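Local structure of malonyl CoA reductase (malonate semialdehyde-forming) (2EP5) at residues A[124-134]-A[214-224]; A[12-22]-A[46-55]. The protein probably catalyses the NADPH-dependent reduction of malonyl-CoA to 3-oxopropanoate and CoA, as a member of the aspartate-semialdehyde dehydrogenase family. One frame throughout, in Å; residues are numbered along the deposited sequence.

Interaction 1: residues A[124-134]-A[214-224]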
loop_
_atom_site.group_PDB
_atom_site.type_symbol
_atom_site.label_atom_id
_atom_site.label_comp_id
_atom_site.label_asym_id
_atom_site.label_seq_id
_atom_site.Cartn_x
_atom_site.Cartn_y
_atom_site.Cartn_z
ATOM N N ILE A 124 31.139 -11.119 -12.385
ATOM C CA ILE A 124 31.920 -11.417 -11.194
ATOM C C ILE A 124 32.902 -12.595 -11.247
ATOM O O ILE A 124 34.063 -12.449 -10.861
ATOM C CB ILE A 124 30.972 -11.610 -9.986
ATOM C CG1 ILE A 124 29.967 -10.456 -9.930
ATOM C CG2 ILE A 124 31.766 -11.660 -8.693
ATOM C CD1 ILE A 124 30.606 -9.078 -9.886
ATOM N N ASN A 125 32.452 -13.756 -11.718
ATOM C CA ASN A 125 33.330 -14.921 -11.741
ATOM C C ASN A 125 33.147 -15.873 -12.922
ATOM O O ASN A 125 33.022 -17.082 -12.733
ATOM C CB ASN A 125 33.164 -15.705 -10.432
ATOM C CG ASN A 125 31.756 -16.244 -10.255
ATOM O OD1 ASN A 125 30.797 -15.682 -10.777
ATOM N ND2 ASN A 125 31.625 -17.327 -9.506
ATOM N N TRP A 126 33.147 -15.338 -14.139
ATOM C CA TRP A 126 32.993 -16.186 -15.312
ATOM C C TRP A 126 34.107 -17.231 -15.396
ATOM O O TRP A 126 33.885 -18.349 -15.863
ATOM C CB TRP A 126 32.973 -15.342 -16.587
ATOM C CG TRP A 126 34.153 -14.446 -16.763
ATOM C CD1 TRP A 126 34.293 -13.167 -16.303
ATOM C CD2 TRP A 126 35.358 -14.751 -17.473
ATOM N NE1 TRP A 126 35.508 -12.657 -16.689
ATOM C CE2 TRP A 126 36.184 -13.607 -17.407
ATOM C CE3 TRP A 126 35.822 -15.884 -18.158
ATOM C CZ2 TRP A 126 37.446 -13.560 -18.001
ATOM C CZ3 TRP A 126 37.079 -15.837 -18.751
ATOM C CH2 TRP A 126 37.876 -14.680 -18.668
ATOM N N GLU A 127 35.296 -16.861 -14.918
ATOM C CA GLU A 127 36.457 -17.746 -14.924
ATOM C C GLU A 127 36.195 -19.041 -14.158
ATOM O O GLU A 127 36.812 -20.076 -14.439
ATOM C CB GLU A 127 37.674 -17.042 -14.307
ATOM C CG GLU A 127 38.070 -15.744 -14.991
ATOM C CD GLU A 127 37.762 -14.511 -14.144
ATOM O OE1 GLU A 127 36.603 -14.355 -13.690
ATOM O OE2 GLU A 127 38.689 -13.692 -13.940
ATOM N N HIS A 128 35.285 -18.991 -13.192
ATOM C CA HIS A 128 34.984 -20.176 -12.410
ATOM C C HIS A 128 34.414 -21.315 -13.244
ATOM O O HIS A 128 34.389 -22.459 -12.792
ATOM C CB HIS A 128 34.039 -19.827 -11.258
ATOM C CG HIS A 128 34.675 -18.989 -10.192
ATOM N ND1 HIS A 128 34.057 -18.715 -8.990
ATOM C CD2 HIS A 128 35.884 -18.378 -10.140
ATOM C CE1 HIS A 128 34.858 -17.978 -8.242
ATOM N NE2 HIS A 128 35.974 -17.759 -8.917
ATOM N N LEU A 129 33.964 -21.008 -14.461
ATOM C CA LEU A 129 33.409 -22.033 -15.351
ATOM C C LEU A 129 34.430 -23.129 -15.673
ATOM O O LEU A 129 34.072 -24.215 -16.131
ATOM C CB LEU A 129 32.908 -21.397 -16.654
ATOM C CG LEU A 129 31.566 -20.664 -16.556
ATOM C CD1 LEU A 129 31.289 -19.883 -17.835
ATOM C CD2 LEU A 129 30.465 -21.679 -16.290
ATOM N N GLU A 130 35.701 -22.839 -15.432
ATOM C CA GLU A 130 36.752 -23.811 -15.689
ATOM C C GLU A 130 36.517 -25.076 -14.874
ATOM O O GLU A 130 37.058 -26.136 -15.197
ATOM C CB GLU A 130 38.123 -23.226 -15.347
ATOM C CG GLU A 130 38.496 -22.010 -16.167
ATOM C CD GLU A 130 39.978 -21.964 -16.475
ATOM O OE1 GLU A 130 40.462 -22.900 -17.148
ATOM O OE2 GLU A 130 40.659 -21.005 -16.047
ATOM N N LEU A 131 35.717 -24.964 -13.817
ATOM C CA LEU A 131 35.416 -26.117 -12.977
ATOM C C LEU A 131 34.750 -27.186 -13.812
ATOM O O LEU A 131 34.796 -28.364 -13.468
ATOM C CB LEU A 131 34.471 -25.745 -11.831
ATOM C CG LEU A 131 35.035 -25.127 -10.554
ATOM C CD1 LEU A 131 33.891 -24.902 -9.562
ATOM C CD2 LEU A 131 36.088 -26.046 -9.942
ATOM N N LEU A 132 34.127 -26.773 -14.910
ATOM C CA LEU A 132 33.430 -27.710 -15.777
ATOM C C LEU A 132 34.358 -28.735 -16.419
ATOM O O LEU A 132 33.916 -29.808 -16.819
ATOM C CB LEU A 132 32.659 -26.950 -16.864
ATOM C CG LEU A 132 31.454 -26.142 -16.373
ATOM C CD1 LEU A 132 30.775 -25.436 -17.549
ATOM C CD2 LEU A 132 30.481 -27.069 -15.664
ATOM N N LYS A 133 35.641 -28.404 -16.503
ATOM C CA LYS A 133 36.629 -29.295 -17.110
ATOM C C LYS A 133 36.873 -30.585 -16.334
ATOM O O LYS A 133 37.382 -31.549 -16.888
ATOM C CB LYS A 133 37.966 -28.567 -17.274
ATOM C CG LYS A 133 37.969 -27.482 -18.342
ATOM C CD LYS A 133 39.289 -26.713 -18.356
ATOM C CE LYS A 133 40.485 -27.643 -18.554
ATOM N NZ LYS A 133 41.789 -26.910 -18.600
ATOM N N PHE A 134 36.491 -30.610 -15.062
ATOM C CA PHE A 134 36.728 -31.778 -14.223
ATOM C C PHE A 134 35.475 -32.295 -13.538
ATOM O O PHE A 134 35.520 -33.292 -12.810
ATOM C CB PHE A 134 37.771 -31.412 -13.166
ATOM C CG PHE A 134 38.954 -30.670 -13.723
ATOM C CD1 PHE A 134 40.015 -31.359 -14.309
ATOM C CD2 PHE A 134 38.988 -29.276 -13.699
ATOM C CE1 PHE A 134 41.095 -30.673 -14.862
ATOM C CE2 PHE A 134 40.066 -28.577 -14.254
ATOM C CZ PHE A 134 41.122 -29.283 -14.837
ATOM N N LYS A 214 31.686 -17.784 -2.286
ATOM C CA LYS A 214 32.046 -18.505 -3.500
ATOM C C LYS A 214 32.078 -17.588 -4.720
ATOM O O LYS A 214 32.946 -17.717 -5.576
ATOM C CB LYS A 214 31.063 -19.646 -3.740
ATOM C CG LYS A 214 31.465 -20.579 -4.865
ATOM C CD LYS A 214 30.510 -21.762 -4.934
ATOM C CE LYS A 214 30.924 -22.750 -6.006
ATOM N NZ LYS A 214 30.048 -23.948 -5.971
ATOM N N LEU A 215 31.128 -16.662 -4.801
ATOM C CA LEU A 215 31.074 -15.728 -5.923
ATOM C C LEU A 215 32.337 -14.884 -6.018
ATOM O O LEU A 215 32.804 -14.569 -7.116
ATOM C CB LEU A 215 29.865 -14.809 -5.783
ATOM C CG LEU A 215 28.521 -15.513 -5.958
ATOM C CD1 LEU A 215 27.394 -14.580 -5.532
ATOM C CD2 LEU A 215 28.365 -15.966 -7.414
ATOM N N ASN A 216 32.892 -14.528 -4.862
ATOM C CA ASN A 216 34.092 -13.704 -4.813
ATOM C C ASN A 216 35.360 -14.524 -4.663
ATOM O O ASN A 216 36.438 -13.971 -4.468
ATOM C CB ASN A 216 33.991 -12.714 -3.655
ATOM C CG ASN A 216 32.853 -11.735 -3.831
ATOM O OD1 ASN A 216 32.902 -10.865 -4.700
ATOM N ND2 ASN A 216 31.812 -11.880 -3.017
ATOM N N GLY A 217 35.220 -15.843 -4.758
ATOM C CA GLY A 217 36.359 -16.726 -4.619
ATOM C C GLY A 217 37.297 -16.669 -5.801
ATOM O O GLY A 217 36.998 -16.041 -6.819
ATOM N N LYS A 218 38.433 -17.343 -5.668
ATOM C CA LYS A 218 39.440 -17.363 -6.716
ATOM C C LYS A 218 39.685 -18.781 -7.197
ATOM O O LYS A 218 39.742 -19.714 -6.399
ATOM C CB LYS A 218 40.746 -16.775 -6.180
ATOM C CG LYS A 218 41.842 -16.580 -7.214
ATOM C CD LYS A 218 43.158 -16.237 -6.518
ATOM C CE LYS A 218 44.223 -15.747 -7.491
ATOM N NZ LYS A 218 43.886 -14.404 -8.052
ATOM N N LEU A 219 39.824 -18.936 -8.508
ATOM C CA LEU A 219 40.078 -20.237 -9.113
ATOM C C LEU A 219 41.570 -20.532 -9.076
ATOM O O LEU A 219 42.364 -19.747 -9.586
ATOM C CB LEU A 219 39.616 -20.242 -10.565
ATOM C CG LEU A 219 39.989 -21.490 -11.362
ATOM C CD1 LEU A 219 39.088 -22.650 -10.955
ATOM C CD2 LEU A 219 39.849 -21.193 -12.845
ATOM N N GLU A 220 41.944 -21.662 -8.482
ATOM C CA GLU A 220 43.349 -22.060 -8.384
ATOM C C GLU A 220 43.462 -23.577 -8.392
ATOM O O GLU A 220 42.907 -24.248 -7.523
ATOM C CB GLU A 220 43.965 -21.543 -7.085
ATOM C CG GLU A 220 43.797 -20.062 -6.835
ATOM C CD GLU A 220 44.299 -19.666 -5.459
ATOM O OE1 GLU A 220 45.499 -19.887 -5.183
ATOM O OE2 GLU A 220 43.495 -19.144 -4.652
ATOM N N ASN A 221 44.198 -24.116 -9.357
ATOM C CA ASN A 221 44.373 -25.561 -9.463
ATOM C C ASN A 221 43.049 -26.290 -9.626
ATOM O O ASN A 221 42.726 -27.196 -8.853
ATOM C CB ASN A 221 45.101 -26.137 -8.238
ATOM C CG ASN A 221 46.570 -25.763 -8.194
ATOM O OD1 ASN A 221 46.941 -24.690 -7.714
ATOM N ND2 ASN A 221 47.414 -26.649 -8.706
ATOM N N ASN A 222 42.271 -25.880 -10.619
ATOM C CA ASN A 222 41.006 -26.537 -10.901
ATOM C C ASN A 222 39.996 -26.506 -9.762
ATOM O O ASN A 222 39.090 -27.332 -9.718
ATOM C CB ASN A 222 41.272 -27.991 -11.297
ATOM C CG ASN A 222 42.543 -28.148 -12.119
ATOM O OD1 ASN A 222 42.753 -27.432 -13.103
ATOM N ND2 ASN A 222 43.398 -29.090 -11.720
ATOM N N GLN A 223 40.153 -25.576 -8.830
ATOM C CA GLN A 223 39.196 -25.469 -7.733
ATOM C C GLN A 223 39.017 -24.018 -7.304
ATOM O O GLN A 223 39.826 -23.147 -7.629
ATOM C CB GLN A 223 39.627 -26.309 -6.530
ATOM C CG GLN A 223 40.976 -25.925 -5.963
ATOM C CD GLN A 223 41.302 -26.626 -4.657
ATOM O OE1 GLN A 223 42.446 -26.602 -4.209
ATOM N NE2 GLN A 223 40.302 -27.244 -4.035
ATOM N N ILE A 224 37.943 -23.765 -6.572
ATOM C CA ILE A 224 37.655 -22.424 -6.109
ATOM C C ILE A 224 38.060 -22.198 -4.666
ATOM O O ILE A 224 37.562 -22.863 -3.763
ATOM C CB ILE A 224 36.156 -22.110 -6.225
ATOM C CG1 ILE A 224 35.751 -22.081 -7.698
ATOM C CG2 ILE A 224 35.852 -20.781 -5.541
ATOM C CD1 ILE A 224 34.268 -21.965 -7.900
HETATM O O HOH W 1 38.852 -16.535 -10.105
#

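Interaction 2: residues A[12-22]-A[46-55]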
loop_
_atom_site.group_PDB
_atom_site.type_symbol
_atom_site.label_atom_id
_atom_site.label_comp_id
_atom_site.label_asym_id
_atom_site.label_seq_id
_atom_site.Cartn_x
_atom_site.Cartn_y
_atom_site.Cartn_z
ATOM N N SER A 12 8.752 -22.837 -15.897
ATOM C CA SER A 12 8.511 -21.695 -16.775
ATOM C C SER A 12 7.249 -20.921 -16.422
ATOM O O SER A 12 6.978 -19.869 -16.992
ATOM C CB SER A 12 8.391 -22.179 -18.220
ATOM O OG SER A 12 7.267 -23.037 -18.371
ATOM N N THR A 13 6.487 -21.452 -15.477
ATOM C CA THR A 13 5.224 -20.857 -15.048
ATOM C C THR A 13 5.334 -19.784 -13.961
ATOM O O THR A 13 4.491 -18.889 -13.882
ATOM C CB THR A 13 4.271 -21.992 -14.595
ATOM O OG1 THR A 13 3.648 -22.566 -15.749
ATOM C CG2 THR A 13 3.227 -21.497 -13.639
ATOM N N GLY A 14 6.363 -19.864 -13.127
ATOM C CA GLY A 14 6.520 -18.881 -12.069
ATOM C C GLY A 14 6.931 -17.507 -12.567
ATOM O O GLY A 14 6.994 -17.273 -13.775
ATOM N N MET A 15 7.217 -16.594 -11.639
ATOM C CA MET A 15 7.626 -15.243 -12.011
ATOM C C MET A 15 8.946 -15.229 -12.769
ATOM O O MET A 15 9.044 -14.616 -13.830
ATOM C CB MET A 15 7.745 -14.345 -10.777
ATOM C CG MET A 15 6.417 -13.847 -10.242
ATOM S SD MET A 15 6.609 -12.592 -8.945
ATOM C CE MET A 15 6.840 -11.121 -9.942
ATOM N N VAL A 16 9.965 -15.890 -12.223
ATOM C CA VAL A 16 11.265 -15.932 -12.889
ATOM C C VAL A 16 11.123 -16.618 -14.243
ATOM O O VAL A 16 11.747 -16.217 -15.227
ATOM C CB VAL A 16 12.317 -16.673 -12.037
ATOM C CG1 VAL A 16 13.559 -16.969 -12.876
ATOM C CG2 VAL A 16 12.684 -15.819 -10.824
ATOM N N GLY A 17 10.277 -17.640 -14.288
ATOM C CA GLY A 17 10.048 -18.351 -15.533
ATOM C C GLY A 17 9.452 -17.457 -16.604
ATOM O O GLY A 17 9.907 -17.463 -17.748
ATOM N N GLN A 18 8.432 -16.680 -16.244
ATOM C CA GLN A 18 7.792 -15.799 -17.213
ATOM C C GLN A 18 8.766 -14.732 -17.691
ATOM O O GLN A 18 8.760 -14.371 -18.862
ATOM C CB GLN A 18 6.526 -15.172 -16.615
ATOM C CG GLN A 18 5.487 -16.222 -16.197
ATOM C CD GLN A 18 4.161 -15.613 -15.772
ATOM O OE1 GLN A 18 3.370 -16.246 -15.062
ATOM N NE2 GLN A 18 3.906 -14.386 -16.214
ATOM N N LYS A 19 9.611 -14.233 -16.793
ATOM C CA LYS A 19 10.612 -13.237 -17.178
ATOM C C LYS A 19 11.526 -13.837 -18.252
ATOM O O LYS A 19 11.804 -13.212 -19.273
ATOM C CB LYS A 19 11.477 -12.837 -15.979
ATOM C CG LYS A 19 11.043 -11.566 -15.284
ATOM C CD LYS A 19 11.302 -10.330 -16.138
ATOM C CE LYS A 19 10.577 -9.127 -15.550
ATOM N NZ LYS A 19 10.790 -7.887 -16.342
ATOM N N MET A 20 11.996 -15.054 -18.005
ATOM C CA MET A 20 12.885 -15.721 -18.944
ATOM C C MET A 20 12.194 -15.979 -20.278
ATOM O O MET A 20 12.776 -15.762 -21.338
ATOM C CB MET A 20 13.397 -17.031 -18.334
ATOM C CG MET A 20 14.274 -16.808 -17.117
ATOM S SD MET A 20 14.834 -18.316 -16.336
ATOM C CE MET A 20 16.241 -18.728 -17.357
ATOM N N VAL A 21 10.954 -16.447 -20.223
ATOM C CA VAL A 21 10.204 -16.703 -21.441
ATOM C C VAL A 21 10.144 -15.416 -22.255
ATOM O O VAL A 21 10.342 -15.436 -23.470
ATOM C CB VAL A 21 8.770 -17.182 -21.131
ATOM C CG1 VAL A 21 7.895 -17.087 -22.379
ATOM C CG2 VAL A 21 8.801 -18.624 -20.653
ATOM N N LYS A 22 9.893 -14.294 -21.584
ATOM C CA LYS A 22 9.804 -13.008 -22.276
ATOM C C LYS A 22 11.135 -12.574 -22.873
ATOM O O LYS A 22 11.183 -12.067 -23.992
ATOM C CB LYS A 22 9.286 -11.915 -21.334
ATOM C CG LYS A 22 8.913 -10.630 -22.057
ATOM C CD LYS A 22 8.359 -9.558 -21.124
ATOM C CE LYS A 22 9.439 -8.983 -20.208
ATOM N NZ LYS A 22 8.894 -7.951 -19.271
ATOM N N TYR A 46 1.466 -23.625 -23.601
ATOM C CA TYR A 46 1.931 -22.701 -22.580
ATOM C C TYR A 46 0.861 -21.678 -22.204
ATOM O O TYR A 46 0.655 -21.392 -21.023
ATOM C CB TYR A 46 3.191 -21.976 -23.060
ATOM C CG TYR A 46 3.802 -21.072 -22.015
ATOM C CD1 TYR A 46 4.428 -21.603 -20.881
ATOM C CD2 TYR A 46 3.733 -19.683 -22.138
ATOM C CE1 TYR A 46 4.966 -20.771 -19.896
ATOM C CE2 TYR A 46 4.267 -18.844 -21.161
ATOM C CZ TYR A 46 4.880 -19.396 -20.044
ATOM O OH TYR A 46 5.400 -18.568 -19.079
ATOM N N LYS A 47 0.172 -21.133 -23.204
ATOM C CA LYS A 47 -0.856 -20.130 -22.946
ATOM C C LYS A 47 -2.028 -20.667 -22.137
ATOM O O LYS A 47 -2.720 -19.913 -21.464
ATOM C CB LYS A 47 -1.379 -19.549 -24.257
ATOM C CG LYS A 47 -2.222 -20.515 -25.068
ATOM C CD LYS A 47 -2.564 -19.927 -26.424
ATOM C CE LYS A 47 -3.460 -20.864 -27.223
ATOM N NZ LYS A 47 -3.654 -20.373 -28.620
ATOM N N ASP A 48 -2.243 -21.974 -22.189
ATOM C CA ASP A 48 -3.356 -22.565 -21.461
ATOM C C ASP A 48 -2.983 -23.032 -20.068
ATOM O O ASP A 48 -3.853 -23.410 -19.287
ATOM C CB ASP A 48 -3.943 -23.746 -22.245
ATOM C CG ASP A 48 -4.666 -23.309 -23.512
ATOM O OD1 ASP A 48 -5.502 -22.387 -23.433
ATOM O OD2 ASP A 48 -4.407 -23.890 -24.585
ATOM N N ALA A 49 -1.696 -22.999 -19.747
ATOM C CA ALA A 49 -1.252 -23.459 -18.438
ATOM C C ALA A 49 -0.745 -22.342 -17.545
ATOM O O ALA A 49 -0.809 -22.442 -16.322
ATOM C CB ALA A 49 -0.170 -24.525 -18.603
ATOM N N VAL A 50 -0.240 -21.277 -18.153
ATOM C CA VAL A 50 0.293 -20.166 -17.382
ATOM C C VAL A 50 -0.717 -19.068 -17.074
ATOM O O VAL A 50 -1.681 -18.853 -17.804
ATOM C CB VAL A 50 1.490 -19.512 -18.107
ATOM C CG1 VAL A 50 1.010 -18.801 -19.363
ATOM C CG2 VAL A 50 2.198 -18.530 -17.177
ATOM N N LYS A 51 -0.472 -18.390 -15.962
ATOM C CA LYS A 51 -1.274 -17.263 -15.512
ATOM C C LYS A 51 -0.309 -16.104 -15.738
ATOM O O LYS A 51 0.451 -15.732 -14.840
ATOM C CB LYS A 51 -1.593 -17.406 -14.024
ATOM C CG LYS A 51 -3.018 -17.825 -13.707
ATOM C CD LYS A 51 -3.973 -16.632 -13.792
ATOM C CE LYS A 51 -5.336 -16.975 -13.189
ATOM N NZ LYS A 51 -6.288 -15.826 -13.190
ATOM N N TRP A 52 -0.326 -15.565 -16.954
ATOM C CA TRP A 52 0.567 -14.480 -17.334
ATOM C C TRP A 52 0.565 -13.349 -16.317
ATOM O O TRP A 52 -0.479 -12.794 -15.960
ATOM C CB TRP A 52 0.200 -13.950 -18.717
ATOM C CG TRP A 52 1.305 -13.200 -19.385
ATOM C CD1 TRP A 52 1.236 -11.946 -19.907
ATOM C CD2 TRP A 52 2.630 -13.676 -19.658
ATOM N NE1 TRP A 52 2.433 -11.607 -20.496
ATOM C CE2 TRP A 52 3.307 -12.651 -20.356
ATOM C CE3 TRP A 52 3.312 -14.868 -19.381
ATOM C CZ2 TRP A 52 4.636 -12.781 -20.782
ATOM C CZ3 TRP A 52 4.636 -14.997 -19.807
ATOM C CH2 TRP A 52 5.282 -13.960 -20.499
ATOM N N ILE A 53 1.765 -13.009 -15.866
ATOM C CA ILE A 53 1.954 -11.983 -14.863
ATOM C C ILE A 53 2.868 -10.875 -15.366
ATOM O O ILE A 53 2.967 -9.821 -14.749
ATOM C CB ILE A 53 2.537 -12.635 -13.581
ATOM C CG1 ILE A 53 1.594 -12.374 -12.414
ATOM C CG2 ILE A 53 3.976 -12.175 -13.333
ATOM C CD1 ILE A 53 0.215 -12.953 -12.611
ATOM N N GLU A 54 3.531 -11.124 -16.491
ATOM C CA GLU A 54 4.442 -10.153 -17.088
ATOM C C GLU A 54 3.709 -9.050 -17.836
ATOM O O GLU A 54 2.483 -9.058 -17.950
ATOM C CB GLU A 54 5.399 -10.845 -18.062
ATOM C CG GLU A 54 6.567 -11.571 -17.417
ATOM C CD GLU A 54 7.526 -10.636 -16.703
ATOM O OE1 GLU A 54 7.930 -9.615 -17.300
ATOM O OE2 GLU A 54 7.887 -10.930 -15.546
ATOM N N GLN A 55 4.486 -8.106 -18.357
ATOM C CA GLN A 55 3.959 -6.982 -19.121
ATOM C C GLN A 55 3.474 -7.428 -20.492
ATOM O O GLN A 55 4.155 -8.185 -21.188
ATOM C CB GLN A 55 5.044 -5.904 -19.279
ATOM C CG GLN A 55 4.883 -4.971 -20.493
ATOM C CD GLN A 55 5.519 -5.521 -21.777
ATOM O OE1 GLN A 55 6.736 -5.721 -21.848
ATOM N NE2 GLN A 55 4.694 -5.760 -22.794
#

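Interaction 1: residues A[124-134]-A[214-224]
His128 faces Leu219 with their CA atoms 6.1 Å apart, and the neighbouring pairs Asn125 with Leu215 and Leu131 with Asn222 show the two backbones running alongside in the same direction. Residues 126-131 form a 3-10 segment, whose three-residue turn brings 125, 128, 131 and 134 to one side. With CG opposite its own carbonyl carbon (chi1 -70°), His128 reaches across, and its NE2 donates to Gly217 O at 2.9 Å. The acceptor lies in the ring plane, but the donor stands above the carbonyl plane and the N-H...O angle is only 130°. The same nitrogen weakly meets a water that also accepts from Leu219 N. Ile224 CG1 makes a CH-pi contact over one ring face, 4.1 Å from the centroid, while Asn125 CB covers the other. A leucine in place of His128 would probably leave Gly217 O without its side-chain donor and the water without a weak one. The partner segment leaves helix 204-215 and turns through the antiparallel hairpin 218-219/224-225, so a hairpin of the dimerisation domain packs on a helical stretch of the Rossmann NAD-binding domain. Branched aliphatics suit the ground beyond the imidazole: the Leu131 and Ile224 side chains cross at about a right angle, CD1 to CD1 3.4 Å, and Leu219 CD2 rests 3.7 Å from Glu130 CB. Farther out, the Asn222 amide lies obliquely against the Phe134 ring, their planes 44° apart.

Interaction 2: residues A[12-22]-A[46-55]
Glu54 OE1 is held by two lysines of one helix face: Lys22 NZ donates to it at 2.8 Å, nearly along the C-O direction, and Lys19 NZ forms a longer salt bridge at 3.5 Å. The bend of Glu54 at chi2 turns the carboxylate alongside the Lys19 chain, whose CG lies 3.2 Å from Glu54 OE2. Lysines suit these places because their long chains reach outward past the helix to the acid. One turn before Lys22 on the same helix, Gln18 slides past Trp52, its amide plane within 7° of the indole plane and over one face, while Gln18 CB touches Glu54 CG at 3.7 Å. Tyr46, with CG anti to the backbone N (chi1 -176°), sends its hydroxyl to Ser12 O at 2.9 Å, the donor tilted 33° from the carbonyl plane. Val21 CG2 meets Tyr46 CZ at 4.0 Å, and Val50 CG1 covers a ring face. Gly14, the N-cap, and Gly17 in the first turn of the helix belong to the glycine-rich Rossmann motif, which usually meets the dinucleotide; a CB on Gly17 would run into Ser12 C. Met15 also packs on Met191 of the second subunit. Helix 15-24 packs against this loop and touches helix 334-347 through Lys19 and Met20 and helix 60-63 through Val21, while Ser12 and Tyr46 rest on Val35 of strand 30-36 and Ser12 OG bonds to Ser36 O.

Both contacts are partly buried and lie on opposite sides of the chain's centre, their centres about 32 Å apart and their nearest atoms about 15 Å apart. Interaction 2 stays within the NAD-binding domain, fastening the loop after helix 46-49 to the first helix of the Rossmann fold; interaction 1 joins that domain to the dimerisation domain. Their chemistry differs accordingly. In interaction 1 an imidazole between aliphatic groups makes the one direct hydrogen bond, whereas interaction 2 ends in a lysine-glutamate network and adds a tyrosine bond to the main chain. Helix 334-347 is a common neighbour: Leu129 and Leu132 of segment 124-134, and Lys19 and Met20 of segment 12-22, touch it.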